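Local coordinates for protein bacteriorhodopsin (Nanosalina sp., PDB 6EYU) that uses light absorbed by its bound retinal to pump protons inward across the membrane, as a xenorhodopsin of the microbial rhodopsin family, at residues Ile22-Ser27 and Cys212-Gly217. Numbering follows the deposited sequence.
With RET (retinal), chain D; MUN ([(2~{S})-2,3-bis(oxidanyl)propyl] (~{E})-undec-2-enoate), chain U; LFA (eicosane), chain F.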
loop_
_atom_site.group_PDB
_atom_site.type_symbol
_atom_site.label_atom_id
_atom_site.label_comp_id
_atom_site.label_asym_id
_atom_site.label_seq_id
_atom_site.Cartn_x
_atom_site.Cartn_y
_atom_site.Cartn_z
ATOM N N ILE A 22 -9.147 -17.085 16.789
ATOM C CA ILE A 22 -9.159 -16.831 18.226
ATOM C C ILE A 22 -7.739 -16.804 18.781
ATOM O O ILE A 22 -7.391 -15.930 19.576
ATOM C CB ILE A 22 -9.969 -17.901 18.981
ATOM C CG1 ILE A 22 -11.437 -17.856 18.553
ATOM C CG2 ILE A 22 -9.855 -17.688 20.483
ATOM C CD1 ILE A 22 -12.209 -19.112 18.895
ATOM N N THR A 23 -6.908 -17.733 18.321
ATOM C CA THR A 23 -5.519 -17.806 18.764
ATOM C C THR A 23 -4.711 -16.641 18.202
ATOM O O THR A 23 -3.738 -16.198 18.812
ATOM C CB THR A 23 -4.858 -19.126 18.325
ATOM O OG1 THR A 23 -5.129 -19.363 16.938
ATOM C CG2 THR A 23 -5.382 -20.289 19.151
ATOM N N ALA A 24 -5.110 -16.160 17.029
ATOM C CA ALA A 24 -4.433 -15.036 16.393
ATOM C C ALA A 24 -4.639 -13.761 17.205
ATOM O O ALA A 24 -3.680 -13.065 17.539
ATOM C CB ALA A 24 -4.944 -14.847 14.974
ATOM N N MET A 25 -5.892 -13.475 17.543
ATOM C CA MET A 25 -6.216 -12.315 18.363
ATOM C C MET A 25 -5.480 -12.385 19.697
ATOM O O MET A 25 -4.902 -11.396 20.149
ATOM C CB MET A 25 -7.725 -12.243 18.609
ATOM C CG MET A 25 -8.547 -11.986 17.356
ATOM S SD MET A 25 -7.684 -10.956 16.152
ATOM C CE MET A 25 -8.706 -11.200 14.702
ATOM N N ILE A 26 -5.441 -13.576 20.285
ATOM C CA ILE A 26 -4.840 -13.759 21.601
ATOM C C ILE A 26 -3.320 -13.644 21.525
ATOM O O ILE A 26 -2.714 -12.857 22.252
ATOM C CB ILE A 26 -5.214 -15.127 22.203
ATOM C CG1 ILE A 26 -6.502 -15.008 23.020
ATOM C CG2 ILE A 26 -4.083 -15.647 23.078
ATOM C CD1 ILE A 26 -7.297 -16.294 23.095
ATOM N N SER A 27 -2.726 -14.338 20.560
ATOM C CA SER A 27 -1.304 -14.190 20.274
ATOM C C SER A 27 -0.944 -12.719 20.075
ATOM O O SER A 27 0.101 -12.259 20.533
ATOM C CB SER A 27 -0.927 -14.988 19.024
ATOM O OG SER A 27 -0.916 -16.379 19.293
ATOM N N CYS A 212 3.477 -20.184 10.970
ATOM C CA CYS A 212 4.238 -19.119 10.319
ATOM C C CYS A 212 3.924 -17.751 10.924
ATOM O O CYS A 212 4.590 -16.761 10.620
ATOM C CB CYS A 212 3.949 -19.098 8.817
ATOM S SG CYS A 212 4.421 -20.613 7.950
ATOM N N LYS A 213 2.875 -17.693 11.737
ATOM C CA LYS A 213 2.439 -16.446 12.357
ATOM C C LYS A 213 2.413 -16.589 13.884
ATOM O O LYS A 213 3.265 -16.036 14.580
ATOM C CB LYS A 213 1.055 -16.059 11.831
ATOM C CG LYS A 213 1.121 -15.760 10.330
ATOM C CD LYS A 213 -0.248 -15.363 9.775
ATOM C CE LYS A 213 -0.152 -15.035 8.281
ATOM N NZ LYS A 213 -0.199 -16.279 7.499
ATOM N N GLN A 214 1.439 -17.335 14.394
ATOM C CA GLN A 214 1.252 -17.465 15.837
ATOM C C GLN A 214 2.522 -17.993 16.498
ATOM O O GLN A 214 3.096 -17.341 17.371
ATOM C CB GLN A 214 0.079 -18.399 16.143
ATOM C CG GLN A 214 -1.266 -17.696 16.233
ATOM C CD GLN A 214 -2.124 -17.919 15.002
ATOM O OE1 GLN A 214 -3.299 -18.270 15.107
ATOM N NE2 GLN A 214 -1.547 -17.687 13.829
ATOM N N VAL A 215 2.986 -19.149 16.035
ATOM C CA VAL A 215 4.179 -19.777 16.593
ATOM C C VAL A 215 5.414 -18.923 16.328
ATOM O O VAL A 215 6.285 -18.790 17.187
ATOM C CB VAL A 215 4.405 -21.176 15.990
ATOM C CG1 VAL A 215 5.727 -21.755 16.472
ATOM C CG2 VAL A 215 3.249 -22.099 16.344
ATOM N N TYR A 216 5.472 -18.329 15.140
ATOM C CA TYR A 216 6.690 -17.687 14.659
ATOM C C TYR A 216 6.984 -16.424 15.462
ATOM O O TYR A 216 8.136 -16.137 15.784
ATOM C CB TYR A 216 6.552 -17.341 13.175
ATOM C CG TYR A 216 7.557 -16.324 12.683
ATOM C CD1 TYR A 216 8.901 -16.654 12.565
ATOM C CD2 TYR A 216 7.134 -15.115 12.144
ATOM C CE1 TYR A 216 9.809 -15.773 12.010
ATOM C CE2 TYR A 216 8.034 -14.228 11.584
ATOM C CZ TYR A 216 9.370 -14.559 11.524
ATOM O OH TYR A 216 10.273 -13.672 10.985
ATOM N N GLY A 217 5.928 -15.705 15.829
ATOM C CA GLY A 217 6.069 -14.477 16.601
ATOM C C GLY A 217 6.750 -14.716 17.935
ATOM O O GLY A 217 7.642 -13.965 18.330
HETATM C C1 RET D . 1.149 -18.403 -3.837
HETATM C C2 RET D . 0.782 -18.094 -5.292
HETATM C C3 RET D . 1.492 -19.035 -6.264
HETATM C C4 RET D . 2.999 -18.805 -6.214
HETATM C C5 RET D . 3.482 -18.700 -4.767
HETATM C C6 RET D . 2.670 -18.539 -3.684
HETATM C C7 RET D . 3.257 -18.495 -2.359
HETATM C C8 RET D . 2.481 -18.287 -1.258
HETATM C C9 RET D . 3.108 -18.143 0.032
HETATM C C10 RET D . 2.345 -17.974 1.183
HETATM C C11 RET D . 2.855 -17.903 2.498
HETATM C C12 RET D . 1.831 -17.645 3.403
HETATM C C13 RET D . 1.994 -17.384 4.781
HETATM C C14 RET D . 0.877 -17.121 5.586
HETATM C C15 RET D . 0.897 -16.745 6.925
HETATM C C16 RET D . 0.690 -17.258 -2.933
HETATM C C17 RET D . 0.500 -19.716 -3.395
HETATM C C18 RET D . 4.987 -18.812 -4.516
HETATM C C19 RET D . 4.632 -18.221 0.142
HETATM C C20 RET D . 3.392 -17.415 5.402
HETATM C CAN MUN U . -11.602 -13.096 19.573
HETATM C CAM MUN U . -12.218 -12.764 18.212
HETATM C CAK MUN U . -13.539 -13.519 18.054
HETATM C CAH MUN U . -13.270 -14.894 17.437
HETATM C CAF MUN U . -13.922 -14.976 16.054
HETATM C CAC MUN U . -15.464 -14.906 16.046
HETATM C CAA MUN U . -16.139 -15.068 14.665
HETATM O OAD MUN U . -15.541 -14.725 13.646
HETATM O OAB MUN U . -17.488 -15.240 14.713
HETATM C CAE MUN U . -18.091 -14.433 13.696
HETATM C CAG MUN U . -18.986 -15.302 12.810
HETATM O OAJ MUN U . -19.011 -16.638 13.320
HETATM C CAI MUN U . -20.405 -14.730 12.803
HETATM O OAL MUN U . -21.306 -15.695 12.256
HETATM C C7 LFA F . -5.762 -21.273 22.591
HETATM C C8 LFA F . -7.223 -21.511 22.962
HETATM C C9 LFA F . -8.109 -21.245 21.747
HETATM C C10 LFA F . -8.918 -22.497 21.415
HETATM C C11 LFA F . -10.152 -22.106 20.606
HETATM C C12 LFA F . -10.873 -23.362 20.116
HETATM C C13 LFA F . -12.070 -22.953 19.259
HETATM C C14 LFA F . -12.811 -24.192 18.760
HETATM C C15 LFA F . -14.040 -23.751 17.967
HETATM C C16 LFA F . -15.033 -24.905 17.844
HETATM C C17 LFA F . -15.788 -24.778 16.522
HETATM C C18 LFA F . -17.290 -24.692 16.785
HETATM C C19 LFA F . -18.042 -24.863 15.466
HETATM C C20 LFA F . -17.545 -23.826 14.461
#
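The side chain of Q214 reaches from helix 198-230 across T23, A24 and S27 of helix 14-38 and supplies most of the surface that the two segments share. Its CG lies 3.3 Å from OG of S27, while the flat amide beyond it comes over the backbone at A24, with CD 3.9 Å from the A24 CA. A bend at chi2 (104°) carries the amide toward T23, and the two side chains cross nearly at right angles. S27 OG, beside its own backbone N with chi1 near -73°, folds back to donate to T23 O (2.9 Å), an acceptor that also takes the S27 N-H from the opposite face of its plane. The T23 hydroxyl turns back on its own helix, its one proton going to the carbonyl of A19 or Y20 or shared between them. T23 CG2 packs on an eicosane chain, 3.6 Å from its C7. In the seven-helix rhodopsin bundle, this pairs the first and last transmembrane helices; segments 22-27 and 212-217 point the same way, their axes 32° apart in direction and 9.9 Å apart at closest approach. Replacing Q214 with an alanine would probably open a gap between the helices and leave T23, A24 and S27 without the one residue of 212-217 that touches them. A wider pi-type turn at 212-214 ends at Q214, and the K213 side chain extends into the bundle interior, passing I51, V52 and S55 of helix 42-63 and S80 of helix 72-93. Its NZ is covalently joined to C15 of retinal (1.3 Å), the Schiff-base linkage of the chromophore.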